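Local coordinates for protein uncharacterized CONSERVED DOMAIN PROTEIN (Vibrio cholerae, PDB 3LKV) that probably serves as the substrate-binding protein of an ABC transporter, here holding a phenylalanine molecule in its pocket, at residues S14-E18 with Y48-N54; A62-V66 with A83-T88; T78-Q82 with G150-A154; I93-T99 with V117-L123. All blocks are in the same frame, centred on the assembly; numbering follows the deposited sequence.

Contact 1: S14-E18 with Y48-N54; sequences SQIVE and YKTAQGN
With CG of Glu18 anti to its own carbonyl carbon (chi1 -64°) and the chain stretched out beyond it, the carboxylate reaches back to Tyr48, whose CG stands anti to the backbone N (chi1 163°), carrying the ring toward strand 9-15. The two flat groups end nearly coplanar, 13° apart: Glu18 OE2, at the ring edge, accepts from Tyr48 OH at 2.6 Å through its anti lone pair. Gln15 comes to the same ring with CB at its edge, while its amide, tilted against the ring, is held by NE2 to Val17 O (2.9 Å) and by Asp23 and Arg26; Arg26 also makes a cation-pi contact with Tyr48. The strands 9-15 and 44-50 run parallel here, the two outer steps of a beta-alpha-beta unit whose crossover is helix 20-35. Gln15 N donates to Lys49 O at 3.1 Å, and Ala51 N returns a bond to Gln15 O at 2.9 Å. Past the strand ends, a type I' turn from Ala51 to Asn54 brings Gly53 N to Ile16 O at 2.7 Å. Thr50 OG1 accepts from Gln52 N at 3.0 Å, an ST turn, and a water links the same oxygen to Glu18 N. Ile16 CD1 lies 4.0 Å from Ala51 CB, and Val17 sets CB and CG2 against Gly53 N.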
loop_
_atom_site.group_PDB
_atom_site.type_symbol
_atom_site.label_atom_id
_atom_site.label_comp_id
_atom_site.label_asym_id
_atom_site.label_seq_id
_atom_site.Cartn_x
_atom_site.Cartn_y
_atom_site.Cartn_z
ATOM N N SER A 14 -11.687 -9.595 0.343
ATOM C CA SER A 14 -12.905 -8.863 0.505
ATOM C C SER A 14 -13.202 -8.619 1.983
ATOM O O SER A 14 -13.198 -9.548 2.788
ATOM C CB SER A 14 -14.012 -9.707 -0.066
ATOM O OG SER A 14 -15.277 -9.049 0.015
ATOM N N GLN A 15 -13.559 -7.382 2.314
ATOM C CA GLN A 15 -13.680 -6.919 3.701
ATOM C C GLN A 15 -14.964 -6.138 3.782
ATOM O O GLN A 15 -15.213 -5.274 2.923
ATOM C CB GLN A 15 -12.492 -6.001 3.986
ATOM C CG GLN A 15 -12.334 -5.637 5.359
ATOM C CD GLN A 15 -11.080 -4.790 5.594
ATOM O OE1 GLN A 15 -10.006 -5.164 5.187
ATOM N NE2 GLN A 15 -11.232 -3.683 6.285
ATOM N N ILE A 16 -15.800 -6.404 4.788
ATOM C CA ILE A 16 -17.118 -5.785 4.821
ATOM C C ILE A 16 -17.047 -4.249 4.899
ATOM O O ILE A 16 -17.859 -3.529 4.278
ATOM C CB ILE A 16 -18.002 -6.430 5.932
ATOM C CG1 ILE A 16 -19.420 -5.882 5.923
ATOM C CG2 ILE A 16 -17.348 -6.302 7.324
ATOM C CD1 ILE A 16 -20.221 -6.062 4.617
ATOM N N VAL A 17 -16.102 -3.747 5.690
ATOM C CA VAL A 17 -15.971 -2.315 5.911
ATOM C C VAL A 17 -14.583 -2.077 6.460
ATOM O O VAL A 17 -13.954 -2.985 7.028
ATOM C CB VAL A 17 -17.092 -1.757 6.860
ATOM C CG1 VAL A 17 -16.826 -2.129 8.316
ATOM C CG2 VAL A 17 -17.211 -0.199 6.737
ATOM N N GLU A 18 -14.064 -0.865 6.269
ATOM C CA GLU A 18 -12.802 -0.452 6.956
ATOM C C GLU A 18 -13.091 0.018 8.373
ATOM O O GLU A 18 -13.666 1.051 8.566
ATOM C CB GLU A 18 -12.097 0.639 6.142
ATOM C CG GLU A 18 -11.690 0.012 4.801
ATOM C CD GLU A 18 -11.010 0.933 3.799
ATOM O OE1 GLU A 18 -10.952 2.149 4.006
ATOM O OE2 GLU A 18 -10.520 0.399 2.764
ATOM N N TYR A 48 -7.827 -6.153 -3.245
ATOM C CA TYR A 48 -8.512 -5.781 -2.049
ATOM C C TYR A 48 -9.747 -4.941 -2.434
ATOM O O TYR A 48 -9.663 -4.016 -3.224
ATOM C CB TYR A 48 -7.550 -4.954 -1.194
ATOM C CG TYR A 48 -8.285 -4.216 -0.156
ATOM C CD1 TYR A 48 -9.053 -4.913 0.784
ATOM C CD2 TYR A 48 -8.334 -2.825 -0.160
ATOM C CE1 TYR A 48 -9.816 -4.238 1.730
ATOM C CE2 TYR A 48 -9.105 -2.136 0.788
ATOM C CZ TYR A 48 -9.843 -2.860 1.711
ATOM O OH TYR A 48 -10.581 -2.186 2.672
ATOM N N LYS A 49 -10.894 -5.251 -1.857
ATOM C CA LYS A 49 -12.098 -4.436 -2.015
ATOM C C LYS A 49 -12.834 -4.357 -0.670
ATOM O O LYS A 49 -12.957 -5.386 0.035
ATOM C CB LYS A 49 -13.033 -5.033 -3.064
ATOM C CG LYS A 49 -12.659 -4.861 -4.581
ATOM C CD LYS A 49 -12.544 -3.366 -5.018
ATOM C CE LYS A 49 -12.441 -3.145 -6.597
ATOM N NZ LYS A 49 -13.728 -3.637 -7.238
ATOM N N THR A 50 -13.352 -3.159 -0.338
ATOM C CA THR A 50 -14.199 -3.019 0.812
ATOM C C THR A 50 -15.631 -2.860 0.314
ATOM O O THR A 50 -15.869 -2.189 -0.683
ATOM C CB THR A 50 -13.831 -1.852 1.741
ATOM O OG1 THR A 50 -14.946 -1.647 2.639
ATOM C CG2 THR A 50 -13.572 -0.536 0.954
ATOM N N ALA A 51 -16.567 -3.489 1.028
ATOM C CA ALA A 51 -17.966 -3.383 0.724
ATOM C C ALA A 51 -18.594 -2.142 1.319
ATOM O O ALA A 51 -19.786 -1.920 1.168
ATOM C CB ALA A 51 -18.736 -4.636 1.147
ATOM N N GLN A 52 -17.819 -1.329 1.999
ATOM C CA GLN A 52 -18.325 -0.095 2.610
ATOM C C GLN A 52 -19.569 -0.333 3.468
ATOM O O GLN A 52 -20.468 0.440 3.474
ATOM C CB GLN A 52 -18.575 0.985 1.538
ATOM C CG GLN A 52 -17.386 1.168 0.603
ATOM C CD GLN A 52 -17.621 2.236 -0.465
ATOM O OE1 GLN A 52 -17.725 1.940 -1.640
ATOM N NE2 GLN A 52 -17.724 3.479 -0.042
ATOM N N GLY A 53 -19.606 -1.437 4.171
ATOM C CA GLY A 53 -20.688 -1.731 5.089
ATOM C C GLY A 53 -21.945 -2.250 4.370
ATOM O O GLY A 53 -22.913 -2.589 5.036
ATOM N N ASN A 54 -21.916 -2.288 3.042
ATOM C CA ASN A 54 -23.075 -2.709 2.264
ATOM C C ASN A 54 -23.086 -4.207 1.979
ATOM O O ASN A 54 -22.150 -4.743 1.383
ATOM C CB ASN A 54 -23.151 -1.925 0.952
ATOM C CG ASN A 54 -24.529 -1.979 0.322
ATOM O OD1 ASN A 54 -25.190 -3.019 0.332
ATOM N ND2 ASN A 54 -24.970 -0.857 -0.233
HETATM O O HOH W 1 -15.141 1.077 4.032
#

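Contact 2: A62-V66 with A83-T88; sequences ARQFV and ALVSAT
Ala62 drops its CB into a shallow hollow on helix 78-87, walled by Ala83, Leu84 and Ala87. The methyl stands 3.7 Å from Ala87 CB and 3.9 Å from Ala83 CB, and it sits closest of all to a backbone atom, Ala83 O, at 3.3 Å. Leu84 closes the hollow from the side: with CG anti to its carbonyl carbon (chi1 -69°), it brings CD2 to 3.8 Å from Ala62 CB. One turn further on, Val66 is the second bump. Its CG2 touches Ala87 CB and Thr88 CB, both at 3.8 Å, and both its methyls rest against Ala87 O. Ala87 thus stands between the two bumps, its methyl touching Ala62 and Val66 alike. The short segments cross at -51° with axes 9.1 Å apart, and the small alanines at the crossing suit that spacing. Both helices lie on the parallel sheet, where Leu73 of strand 72-76 meets Val66, Leu84 and Thr88 from the sheet side. Thr88, the residue that leaves the helix, turns its hydroxyl to the backbone N of Thr90 and Ile91. Aliphatic carbons, mostly methyls, and the backbone make up the meeting, with nothing polar paired between the helices, so the fit depends on shape and on burial of apolar surface.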
loop_
_atom_site.group_PDB
_atom_site.type_symbol
_atom_site.label_atom_id
_atom_site.label_comp_id
_atom_site.label_asym_id
_atom_site.label_seq_id
_atom_site.Cartn_x
_atom_site.Cartn_y
_atom_site.Cartn_z
ATOM N N ALA A 62 -17.867 -10.276 -4.380
ATOM C CA ALA A 62 -17.697 -11.730 -4.511
ATOM C C ALA A 62 -17.824 -12.157 -5.967
ATOM O O ALA A 62 -16.969 -12.905 -6.485
ATOM C CB ALA A 62 -18.699 -12.511 -3.578
ATOM N N ARG A 63 -18.818 -11.641 -6.670
ATOM C CA ARG A 63 -19.023 -12.022 -8.074
ATOM C C ARG A 63 -17.880 -11.515 -8.975
ATOM O O ARG A 63 -17.451 -12.215 -9.871
ATOM C CB ARG A 63 -20.361 -11.502 -8.626
ATOM C CG ARG A 63 -21.566 -12.051 -7.821
ATOM C CD ARG A 63 -22.867 -11.366 -8.233
ATOM N NE ARG A 63 -23.981 -12.028 -7.593
ATOM C CZ ARG A 63 -25.211 -11.555 -7.507
ATOM N NH1 ARG A 63 -25.528 -10.387 -8.031
ATOM N NH2 ARG A 63 -26.140 -12.268 -6.879
ATOM N N GLN A 64 -17.412 -10.301 -8.736
ATOM C CA GLN A 64 -16.340 -9.733 -9.569
ATOM C C GLN A 64 -15.077 -10.515 -9.327
ATOM O O GLN A 64 -14.403 -10.890 -10.269
ATOM C CB GLN A 64 -16.066 -8.295 -9.142
ATOM C CG GLN A 64 -15.119 -7.541 -10.087
ATOM C CD GLN A 64 -15.446 -6.035 -10.054
ATOM O OE1 GLN A 64 -15.628 -5.418 -8.974
ATOM N NE2 GLN A 64 -15.577 -5.449 -11.238
ATOM N N PHE A 65 -14.771 -10.766 -8.046
ATOM C CA PHE A 65 -13.542 -11.485 -7.715
ATOM C C PHE A 65 -13.574 -12.901 -8.268
ATOM O O PHE A 65 -12.576 -13.379 -8.833
ATOM C CB PHE A 65 -13.304 -11.578 -6.201
ATOM C CG PHE A 65 -12.643 -10.379 -5.582
ATOM C CD1 PHE A 65 -11.949 -9.447 -6.320
ATOM C CD2 PHE A 65 -12.668 -10.225 -4.215
ATOM C CE1 PHE A 65 -11.341 -8.327 -5.697
ATOM C CE2 PHE A 65 -12.030 -9.151 -3.610
ATOM C CZ PHE A 65 -11.383 -8.215 -4.355
ATOM N N VAL A 66 -14.702 -13.589 -8.119
ATOM C CA VAL A 66 -14.767 -14.945 -8.669
ATOM C C VAL A 66 -14.526 -14.963 -10.189
ATOM O O VAL A 66 -13.932 -15.857 -10.681
ATOM C CB VAL A 66 -16.073 -15.683 -8.310
ATOM C CG1 VAL A 66 -16.233 -16.943 -9.222
ATOM C CG2 VAL A 66 -16.043 -16.030 -6.804
ATOM N N ALA A 83 -20.759 -13.904 1.422
ATOM C CA ALA A 83 -20.964 -13.652 -0.016
ATOM C C ALA A 83 -20.000 -14.457 -0.875
ATOM O O ALA A 83 -20.327 -14.873 -2.009
ATOM C CB ALA A 83 -20.814 -12.152 -0.318
ATOM N N LEU A 84 -18.784 -14.686 -0.369
ATOM C CA LEU A 84 -17.821 -15.481 -1.137
ATOM C C LEU A 84 -18.287 -16.942 -1.258
ATOM O O LEU A 84 -18.208 -17.556 -2.342
ATOM C CB LEU A 84 -16.453 -15.410 -0.505
ATOM C CG LEU A 84 -15.661 -14.073 -0.546
ATOM C CD1 LEU A 84 -14.406 -14.255 0.193
ATOM C CD2 LEU A 84 -15.403 -13.575 -1.959
ATOM N N VAL A 85 -18.768 -17.505 -0.160
ATOM C CA VAL A 85 -19.239 -18.895 -0.125
ATOM C C VAL A 85 -20.404 -19.116 -1.081
ATOM O O VAL A 85 -20.527 -20.186 -1.730
ATOM C CB VAL A 85 -19.577 -19.346 1.315
ATOM C CG1 VAL A 85 -20.390 -20.708 1.297
ATOM C CG2 VAL A 85 -18.289 -19.456 2.086
ATOM N N SER A 86 -21.217 -18.081 -1.235
ATOM C CA SER A 86 -22.299 -18.129 -2.211
ATOM C C SER A 86 -21.788 -18.070 -3.683
ATOM O O SER A 86 -22.304 -18.741 -4.589
ATOM C CB SER A 86 -23.313 -17.042 -1.851
ATOM O OG SER A 86 -24.161 -16.904 -2.959
ATOM N N ALA A 87 -20.705 -17.318 -3.907
ATOM C CA ALA A 87 -20.211 -17.025 -5.272
ATOM C C ALA A 87 -19.289 -18.083 -5.827
ATOM O O ALA A 87 -19.063 -18.185 -7.072
ATOM C CB ALA A 87 -19.502 -15.651 -5.276
ATOM N N THR A 88 -18.717 -18.887 -4.942
ATOM C CA THR A 88 -17.922 -20.008 -5.410
ATOM C C THR A 88 -17.922 -21.207 -4.473
ATOM O O THR A 88 -17.785 -21.061 -3.280
ATOM C CB THR A 88 -16.448 -19.621 -5.681
ATOM O OG1 THR A 88 -15.786 -20.743 -6.303
ATOM C CG2 THR A 88 -15.703 -19.277 -4.368
#

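Contact 3: T78-Q82 with G150-A154. With PHE (phenylalanine), chain B.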
loop_
_atom_site.group_PDB
_atom_site.type_symbol
_atom_site.label_atom_id
_atom_site.label_comp_id
_atom_site.label_asym_id
_atom_site.label_seq_id
_atom_site.Cartn_x
_atom_site.Cartn_y
_atom_site.Cartn_z
ATOM N N THR A 78 -17.686 -11.611 8.637
ATOM C CA THR A 78 -18.699 -12.614 8.310
ATOM C C THR A 78 -19.494 -12.342 7.035
ATOM O O THR A 78 -19.679 -13.239 6.211
ATOM C CB THR A 78 -19.639 -12.851 9.526
ATOM O OG1 THR A 78 -18.876 -13.487 10.556
ATOM C CG2 THR A 78 -20.810 -13.755 9.146
ATOM N N PRO A 79 -19.995 -11.112 6.870
ATOM C CA PRO A 79 -20.898 -10.877 5.718
ATOM C C PRO A 79 -20.158 -11.011 4.376
ATOM O O PRO A 79 -20.687 -11.577 3.442
ATOM C CB PRO A 79 -21.443 -9.462 5.949
ATOM C CG PRO A 79 -21.114 -9.125 7.339
ATOM C CD PRO A 79 -19.917 -9.961 7.759
ATOM N N THR A 80 -18.896 -10.614 4.316
ATOM C CA THR A 80 -18.144 -10.723 3.061
ATOM C C THR A 80 -17.752 -12.176 2.861
ATOM O O THR A 80 -17.839 -12.659 1.756
ATOM C CB THR A 80 -16.933 -9.786 3.068
ATOM O OG1 THR A 80 -16.589 -9.491 4.429
ATOM C CG2 THR A 80 -17.305 -8.432 2.392
ATOM N N ALA A 81 -17.435 -12.901 3.943
ATOM C CA ALA A 81 -17.163 -14.337 3.796
ATOM C C ALA A 81 -18.377 -15.057 3.265
ATOM O O ALA A 81 -18.253 -15.878 2.380
ATOM C CB ALA A 81 -16.682 -14.977 5.099
ATOM N N GLN A 82 -19.537 -14.721 3.784
ATOM C CA GLN A 82 -20.750 -15.345 3.371
ATOM C C GLN A 82 -21.008 -15.122 1.907
ATOM O O GLN A 82 -21.438 -16.067 1.199
ATOM C CB GLN A 82 -21.943 -14.837 4.181
ATOM C CG GLN A 82 -21.992 -15.394 5.627
ATOM C CD GLN A 82 -23.205 -14.846 6.376
ATOM O OE1 GLN A 82 -23.422 -13.657 6.376
ATOM N NE2 GLN A 82 -23.950 -15.702 7.051
ATOM N N GLY A 150 -28.876 -8.363 11.184
ATOM C CA GLY A 150 -28.416 -8.826 9.854
ATOM C C GLY A 150 -27.019 -9.430 9.855
ATOM O O GLY A 150 -26.615 -9.997 8.867
ATOM N N GLU A 151 -26.278 -9.340 10.967
ATOM C CA GLU A 151 -24.956 -9.931 11.038
ATOM C C GLU A 151 -24.946 -11.222 11.854
ATOM O O GLU A 151 -25.090 -11.199 13.081
ATOM C CB GLU A 151 -23.984 -8.950 11.678
ATOM C CG GLU A 151 -23.584 -7.749 10.826
ATOM C CD GLU A 151 -22.450 -6.908 11.496
ATOM O OE1 GLU A 151 -21.440 -7.445 12.049
ATOM O OE2 GLU A 151 -22.572 -5.678 11.410
ATOM N N ALA A 152 -24.671 -12.343 11.198
ATOM C CA ALA A 152 -24.748 -13.633 11.885
ATOM C C ALA A 152 -23.772 -13.658 13.057
ATOM O O ALA A 152 -24.004 -14.332 14.066
ATOM C CB ALA A 152 -24.507 -14.850 10.906
ATOM N N ASN A 153 -22.658 -12.956 12.930
ATOM C CA ASN A 153 -21.756 -12.864 14.074
ATOM C C ASN A 153 -22.415 -12.254 15.302
ATOM O O ASN A 153 -22.220 -12.767 16.416
ATOM C CB ASN A 153 -20.469 -12.075 13.784
ATOM C CG ASN A 153 -20.718 -10.861 13.034
ATOM O OD1 ASN A 153 -21.243 -10.924 11.902
ATOM N ND2 ASN A 153 -20.364 -9.710 13.617
ATOM N N ALA A 154 -23.213 -11.193 15.090
ATOM C CA ALA A 154 -23.863 -10.519 16.222
ATOM C C ALA A 154 -24.900 -11.456 16.846
ATOM O O ALA A 154 -25.014 -11.533 18.067
ATOM C CB ALA A 154 -24.514 -9.187 15.798
HETATM N N PHE B . -15.751 -11.094 14.080
HETATM C CA PHE B . -16.495 -10.064 13.250
HETATM C C PHE B . -17.290 -10.803 12.139
HETATM O O PHE B . -17.511 -12.038 12.310
HETATM C CB PHE B . -15.555 -8.983 12.696
HETATM C CG PHE B . -15.141 -7.950 13.740
HETATM C CD1 PHE B . -16.062 -6.988 14.194
HETATM C CD2 PHE B . -13.874 -7.948 14.280
HETATM C CE1 PHE B . -15.719 -6.084 15.147
HETATM C CE2 PHE B . -13.517 -7.038 15.228
HETATM C CZ PHE B . -14.419 -6.101 15.686
HETATM O OXT PHE B . -17.747 -10.241 11.119
HETATM O O HOH W 2 -24.110 -12.037 8.153
#
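The first turn of helix 78-87 faces the start of helix 152-167, with Thr78 and Asn153 CA atoms 6.5 Å apart and Glu151 in the N-cap position of the second helix. The side chains of Thr78 and Asn153 pass one another head to tail, and Asn153 OD1 comes 3.5 Å from Thr78 CB. A chi1 of -68° sets Thr78 OG1 beside its own backbone N, which lets one residue hold both oxygens of the bound phenylalanine carboxylate: OG1 donates to its O at 2.7 Å and Thr78 N to its OXT at 2.8 Å, the latter nearly straight at 168°. The Asn153 amide lies flat over one face of that carboxylate, the planes about 10° apart and CG 3.5 Å from the ligand C. It is fixed by ND2, which donates to Glu151 OE1 at 3.0 Å and also to Ile201 O; Glu151 in turn is tied to Asn203 and Thr204. Beyond Thr78, Ala152 CB rests 4.0 Å from Gln82 NE2, an amide nitrogen bonded to Ala104 O, while a water accepts from Ala152 N and donates to Gln82 OE1. Thr78 N lies at the start of its helix, so the helix dipole would favour the ligand's negative charge. One helix start binding the carboxylate and, from the other lobe, a helix start laying Asn153 over it are in keeping with the periplasmic binding protein fold.

Contact 4: I93-T99 with V117-L123; sequences IVFTAVT and VTGLSDL. With PHE (phenylalanine), chain B.
Neighbouring parallel strands of the six-stranded sheet, 93-98 and 117-121, run side by side here and end at the phenylalanine pocket. Their ladder is regular at first: Thr118 N donates to Ile93 O, Phe95 N to Thr118 O, and Leu120 N to Phe95 O, each at 2.9 Å. Phe95, with chi1 at 56°, folds its ring back over the neighbouring strand. Gly119 CA lies over the centre of one face, 4.0 Å from the centroid in a CH-pi contact, and Val117 CG1 touches the ring edge at 3.6 Å from CD2. Helix 78-87 packs on this same side through Ala81, whereas the side chains of Val94 and Thr96 pack on helix 243-258. At Ala97, where phi is positive, the chain turns a corner, and the bonding beyond is less even; Val98 N to Leu120 O is long and weak, but Asp122 N still reaches Val98 O at 3.0 Å. This corner turns Ala97 O and the Thr99 backbone N toward the ligand, and Thr99 N donates to its carboxylate O at 3.0 Å. Asp122, bonded through OD2 to Tyr243 as well, would balance the charge of the ligand's amino group. That nitrogen's hydrogen-bond partners are Ala97 O, Thr99 OG1 and Asp122 OD2; Asp122 OD1 is as near to the ligand N as OD2, both at 2.8 Å, so the carboxylate straddles it.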
loop_
_atom_site.group_PDB
_atom_site.type_symbol
_atom_site.label_atom_id
_atom_site.label_comp_id
_atom_site.label_asym_id
_atom_site.label_seq_id
_atom_site.Cartn_x
_atom_site.Cartn_y
_atom_site.Cartn_z
ATOM N N ILE A 93 -11.518 -20.557 -0.282
ATOM C CA ILE A 93 -11.895 -19.421 0.540
ATOM C C ILE A 93 -11.287 -19.616 1.921
ATOM O O ILE A 93 -11.504 -20.643 2.576
ATOM C CB ILE A 93 -13.397 -19.309 0.722
ATOM C CG1 ILE A 93 -14.068 -19.060 -0.646
ATOM C CG2 ILE A 93 -13.702 -18.204 1.712
ATOM C CD1 ILE A 93 -15.566 -19.325 -0.738
ATOM N N VAL A 94 -10.534 -18.625 2.362
ATOM C CA VAL A 94 -10.035 -18.579 3.729
ATOM C C VAL A 94 -10.722 -17.406 4.389
ATOM O O VAL A 94 -10.524 -16.262 3.996
ATOM C CB VAL A 94 -8.561 -18.301 3.762
ATOM C CG1 VAL A 94 -8.121 -18.171 5.212
ATOM C CG2 VAL A 94 -7.791 -19.436 2.984
ATOM N N PHE A 95 -11.559 -17.669 5.351
ATOM C CA PHE A 95 -12.187 -16.568 6.050
ATOM C C PHE A 95 -11.325 -16.268 7.242
ATOM O O PHE A 95 -10.502 -17.102 7.682
ATOM C CB PHE A 95 -13.614 -16.890 6.503
ATOM C CG PHE A 95 -13.717 -18.129 7.382
ATOM C CD1 PHE A 95 -13.362 -18.080 8.713
ATOM C CD2 PHE A 95 -14.181 -19.303 6.871
ATOM C CE1 PHE A 95 -13.468 -19.180 9.505
ATOM C CE2 PHE A 95 -14.301 -20.445 7.666
ATOM C CZ PHE A 95 -13.939 -20.370 8.980
ATOM N N THR A 96 -11.483 -15.052 7.735
ATOM C CA THR A 96 -10.736 -14.585 8.849
ATOM C C THR A 96 -11.498 -13.538 9.633
ATOM O O THR A 96 -12.326 -12.856 9.121
ATOM C CB THR A 96 -9.327 -14.132 8.411
ATOM O OG1 THR A 96 -8.551 -13.925 9.589
ATOM C CG2 THR A 96 -9.327 -12.845 7.541
ATOM N N ALA A 97 -11.252 -13.500 10.925
ATOM C CA ALA A 97 -11.933 -12.645 11.857
ATOM C C ALA A 97 -13.415 -12.872 11.768
ATOM O O ALA A 97 -14.221 -11.924 11.791
ATOM C CB ALA A 97 -11.548 -11.124 11.615
ATOM N N VAL A 98 -13.781 -14.154 11.665
ATOM C CA VAL A 98 -15.203 -14.536 11.690
ATOM C C VAL A 98 -15.580 -15.124 13.060
ATOM O O VAL A 98 -14.978 -16.095 13.545
ATOM C CB VAL A 98 -15.528 -15.527 10.592
ATOM C CG1 VAL A 98 -16.891 -16.203 10.873
ATOM C CG2 VAL A 98 -15.423 -14.828 9.189
ATOM N N THR A 99 -16.582 -14.541 13.687
ATOM C CA THR A 99 -16.929 -14.855 15.057
ATOM C C THR A 99 -17.377 -16.326 15.228
ATOM O O THR A 99 -16.873 -17.040 16.111
ATOM C CB THR A 99 -18.050 -13.899 15.528
ATOM O OG1 THR A 99 -17.483 -12.577 15.749
ATOM C CG2 THR A 99 -18.785 -14.463 16.745
ATOM N N VAL A 117 -13.798 -24.201 1.834
ATOM C CA VAL A 117 -13.759 -23.140 2.830
ATOM C C VAL A 117 -13.043 -23.562 4.104
ATOM O O VAL A 117 -13.255 -24.665 4.614
ATOM C CB VAL A 117 -15.202 -22.712 3.245
ATOM C CG1 VAL A 117 -15.162 -21.387 4.086
ATOM C CG2 VAL A 117 -16.096 -22.532 2.017
ATOM N N THR A 118 -12.193 -22.671 4.603
ATOM C CA THR A 118 -11.507 -22.846 5.867
ATOM C C THR A 118 -11.106 -21.500 6.395
ATOM O O THR A 118 -11.408 -20.504 5.754
ATOM C CB THR A 118 -10.253 -23.740 5.769
ATOM O OG1 THR A 118 -9.816 -24.058 7.113
ATOM C CG2 THR A 118 -9.170 -23.063 5.031
ATOM N N GLY A 119 -10.444 -21.467 7.556
ATOM C CA GLY A 119 -9.913 -20.198 8.067
ATOM C C GLY A 119 -9.866 -20.028 9.571
ATOM O O GLY A 119 -9.654 -20.972 10.300
ATOM N N LEU A 120 -10.061 -18.812 10.026
ATOM C CA LEU A 120 -9.809 -18.440 11.417
ATOM C C LEU A 120 -11.013 -17.725 12.036
ATOM O O LEU A 120 -11.572 -16.773 11.467
ATOM C CB LEU A 120 -8.597 -17.541 11.493
ATOM C CG LEU A 120 -7.215 -18.150 11.732
ATOM C CD1 LEU A 120 -5.983 -17.402 11.112
ATOM C CD2 LEU A 120 -7.028 -18.246 13.264
ATOM N N SER A 121 -11.372 -18.177 13.229
ATOM C CA SER A 121 -12.428 -17.575 14.000
ATOM C C SER A 121 -11.933 -16.687 15.139
ATOM O O SER A 121 -10.978 -17.071 15.850
ATOM C CB SER A 121 -13.307 -18.678 14.596
ATOM O OG SER A 121 -14.214 -18.092 15.518
ATOM N N ASP A 122 -12.609 -15.545 15.352
ATOM C CA ASP A 122 -12.324 -14.631 16.520
ATOM C C ASP A 122 -13.455 -14.648 17.544
ATOM O O ASP A 122 -13.870 -13.605 18.052
ATOM C CB ASP A 122 -12.034 -13.179 16.113
ATOM C CG ASP A 122 -13.237 -12.485 15.464
ATOM O OD1 ASP A 122 -14.026 -13.210 14.852
ATOM O OD2 ASP A 122 -13.394 -11.226 15.548
ATOM N N LEU A 123 -13.948 -15.852 17.830
ATOM C CA LEU A 123 -15.081 -16.040 18.724
ATOM C C LEU A 123 -14.778 -15.382 20.063
ATOM O O LEU A 123 -13.798 -15.716 20.634
ATOM C CB LEU A 123 -15.362 -17.518 18.937
ATOM C CG LEU A 123 -16.472 -17.777 19.977
ATOM C CD1 LEU A 123 -17.772 -17.132 19.508
ATOM C CD2 LEU A 123 -16.681 -19.279 20.250
HETATM N N PHE B . -15.751 -11.094 14.080
HETATM C CA PHE B . -16.495 -10.064 13.250
HETATM C C PHE B . -17.290 -10.803 12.139
HETATM O O PHE B . -17.511 -12.038 12.310
HETATM C CB PHE B . -15.555 -8.983 12.696
HETATM C CG PHE B . -15.141 -7.950 13.740
HETATM C CD1 PHE B . -16.062 -6.988 14.194
HETATM C CD2 PHE B . -13.874 -7.948 14.280
HETATM C CE1 PHE B . -15.719 -6.084 15.147
HETATM C CE2 PHE B . -13.517 -7.038 15.228
HETATM C CZ PHE B . -14.419 -6.101 15.686
HETATM O OXT PHE B . -17.747 -10.241 11.119
HETATM O O HOH W 3 -16.293 -12.549 18.221
#

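Contacts 1 and 4 lie on one parallel sheet, 16 Å apart between centres, with nearest atoms about 7 Å apart. Helix 78-87 connects the rest: its far end packs in contact 2, its first turn in contact 3, with 14 Å between those centres. Contact 2 also reaches contact 4, where Leu84 O lies 3.6 Å from Ile93 CD1, and contact 1, where Lys49 CG lies 3.6 Å from Phe65 CZ. Contacts 3 and 4, 11 Å between centres, share the ligand: 78-82 holds the carboxylate with help from Thr99 N, and Ala97, Thr99 and Asp122 hold the amino group. The Ile16 side chain is about 5 Å from the ligand, and its CD1 is 3.9 Å from Pro79 CB.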